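Local coordinates for thiazoline oxidase/subtilisin-like protease (Prochloron didemni, PDB 4H6X), which probably cleaves patellamide precursor peptides and joins their ends into macrocycles, acting as a subtilisin-like transamidating protease, at residues E91-E94 against A95-D99. Numbering follows the deposited sequence.
Sequences EALE and AVIPD
Leu93 and Ile97, one helical turn apart, meet through their outermost methyls, CD2 of Leu93 lying 3.8 Å from CD1 of Ile97, while their backbones are joined by a hydrogen bond of 2.7 Å from Ile97 N to Leu93 O. The side chain of Ile97 sets CG1 between its own N and carbonyl carbon (chi1 48°), and the extended second torsion carries CD1 on toward Leu93 CD2. Long, branched aliphatic residues suit both positions because this face is buried. The bond to Ile97 N is the final i to i+4 link of helix 87-96: Ile97 is the first residue past the helix to lose helical backbone angles, and Val96 N is shared weakly between Ala92 O and Leu93 O. Pro98 fits directly after this end, since it has no N-H to continue the helical pattern to Glu94 O; its ring covers this oxygen instead, with Pro98 CB 3.4 Å from Glu94 O. Over the same proline swings the carboxylate of Glu94, its chain bent at chi2 (64°); the Glu94 side chain crosses that of Pro98 at about a right angle, with OE2 3.7 Å from Pro98 CB. A water donates to Glu94 OE1 at 2.7 Å from its oxygen. OE1 also forms a salt bridge with Lys101, at the start of helix 101-118; this second partner probably favours the ionised carboxylate and helps fix its rotation. On the buried face, Phe76 of helix 70-82 touches both Leu93 and Ile97, and Ile104 of helix 101-118 packs on Ile97.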
ATOM      1  N   GLU A  91     -12.702  -5.550  24.789  1.00 43.17           N
ATOM      2  CA  GLU A  91     -12.561  -5.437  26.242  1.00 45.68           C
ATOM      3  C   GLU A  91     -11.098  -5.503  26.678  1.00 41.01           C
ATOM      4  O   GLU A  91     -10.677  -4.747  27.553  1.00 40.11           O
ATOM      5  CB  GLU A  91     -13.407  -6.497  26.961  1.00 49.64           C
ATOM      6  CG  GLU A  91     -14.900  -6.187  26.961  1.00 55.55           C
ATOM      7  CD  GLU A  91     -15.781  -7.404  27.241  1.00 60.66           C
ATOM      8  OE1 GLU A  91     -15.261  -8.474  27.634  1.00 61.44           O
ATOM      9  OE2 GLU A  91     -17.012  -7.290  27.065  1.00 64.10           O
ATOM     10  N   ALA A  92     -10.324  -6.380  26.042  1.00 38.79           N
ATOM     11  CA  ALA A  92      -8.906  -6.526  26.359  1.00 35.54           C
ATOM     12  C   ALA A  92      -8.101  -5.271  26.009  1.00 36.08           C
ATOM     13  O   ALA A  92      -7.220  -4.880  26.765  1.00 35.44           O
ATOM     14  CB  ALA A  92      -8.326  -7.739  25.651  1.00 35.44           C
ATOM     15  N   LEU A  93      -8.398  -4.654  24.858  1.00 34.94           N
ATOM     16  CA  LEU A  93      -7.737  -3.406  24.439  1.00 34.01           C
ATOM     17  C   LEU A  93      -8.046  -2.281  25.400  1.00 33.77           C
ATOM     18  O   LEU A  93      -7.155  -1.507  25.784  1.00 32.42           O
ATOM     19  CB  LEU A  93      -8.184  -2.993  23.026  1.00 32.20           C
ATOM     20  CG  LEU A  93      -7.708  -3.875  21.875  1.00 30.56           C
ATOM     21  CD1 LEU A  93      -8.586  -3.657  20.652  1.00 30.56           C
ATOM     22  CD2 LEU A  93      -6.240  -3.614  21.576  1.00 30.54           C
ATOM     23  N   GLU A  94      -9.321  -2.200  25.776  1.00 35.98           N
ATOM     24  CA  GLU A  94      -9.811  -1.194  26.716  1.00 39.40           C
ATOM     25  C   GLU A  94      -9.213  -1.381  28.112  1.00 39.80           C
ATOM     26  O   GLU A  94      -8.970  -0.411  28.822  1.00 40.56           O
ATOM     27  CB  GLU A  94     -11.343  -1.228  26.776  1.00 42.54           C
ATOM     28  CG  GLU A  94     -11.991  -0.055  27.510  1.00 48.31           C
ATOM     29  CD  GLU A  94     -11.766   1.295  26.838  1.00 49.08           C
ATOM     30  OE1 GLU A  94     -11.384   1.344  25.649  1.00 49.19           O
ATOM     31  OE2 GLU A  94     -11.977   2.323  27.511  1.00 54.28           O
ATOM     32  N   ALA A  95      -8.971  -2.633  28.489  1.00 37.46           N
ATOM     33  CA  ALA A  95      -8.394  -2.953  29.793  1.00 38.14           C
ATOM     34  C   ALA A  95      -6.937  -2.477  29.942  1.00 37.11           C
ATOM     35  O   ALA A  95      -6.501  -2.144  31.041  1.00 36.96           O
ATOM     36  CB  ALA A  95      -8.502  -4.454  30.060  1.00 35.57           C
ATOM     37  N   VAL A  96      -6.195  -2.426  28.837  1.00 36.23           N
ATOM     38  CA  VAL A  96      -4.751  -2.209  28.920  1.00 34.17           C
ATOM     39  C   VAL A  96      -4.233  -1.001  28.121  1.00 33.57           C
ATOM     40  O   VAL A  96      -3.330  -0.303  28.568  1.00 33.63           O
ATOM     41  CB  VAL A  96      -3.972  -3.513  28.601  1.00 33.13           C
ATOM     42  CG1 VAL A  96      -4.028  -3.861  27.114  1.00 33.68           C
ATOM     43  CG2 VAL A  96      -2.534  -3.432  29.093  1.00 32.41           C
ATOM     44  N   ILE A  97      -4.801  -0.744  26.945  1.00 32.99           N
ATOM     45  CA  ILE A  97      -4.370   0.422  26.162  1.00 30.81           C
ATOM     46  C   ILE A  97      -5.570   1.268  25.702  1.00 32.23           C
ATOM     47  O   ILE A  97      -5.720   1.523  24.509  1.00 30.96           O
ATOM     48  CB  ILE A  97      -3.458   0.016  24.973  1.00 27.94           C
ATOM     49  CG1 ILE A  97      -4.085  -1.149  24.187  1.00 27.37           C
ATOM     50  CG2 ILE A  97      -2.046  -0.310  25.468  1.00 29.81           C
ATOM     51  CD1 ILE A  97      -3.388  -1.511  22.895  1.00 26.61           C
ATOM     52  N   PRO A  98      -6.425   1.713  26.651  1.00 33.45           N
ATOM     53  CA  PRO A  98      -7.660   2.413  26.274  1.00 34.62           C
ATOM     54  C   PRO A  98      -7.397   3.721  25.515  1.00 35.35           C
ATOM     55  O   PRO A  98      -8.127   4.050  24.578  1.00 35.18           O
ATOM     56  CB  PRO A  98      -8.336   2.699  27.631  1.00 36.14           C
ATOM     57  CG  PRO A  98      -7.203   2.747  28.610  1.00 35.74           C
ATOM     58  CD  PRO A  98      -6.234   1.703  28.119  1.00 35.92           C
ATOM     59  N   ASP A  99      -6.337   4.431  25.890  1.00 36.21           N
ATOM     60  CA  ASP A  99      -6.071   5.759  25.348  1.00 37.04           C
ATOM     61  C   ASP A  99      -5.169   5.765  24.114  1.00 35.01           C
ATOM     62  O   ASP A  99      -5.044   6.793  23.439  1.00 35.53           O
ATOM     63  CB  ASP A  99      -5.473   6.655  26.430  1.00 39.36           C
ATOM     64  CG  ASP A  99      -6.362   6.758  27.660  1.00 43.12           C
ATOM     65  OD1 ASP A  99      -7.612   6.792  27.523  1.00 42.92           O
ATOM     66  OD2 ASP A  99      -5.795   6.795  28.770  1.00 45.78           O
TER
HETATM   67  O   HOH W   1     -10.512   3.751  24.679  1.00 48.87           O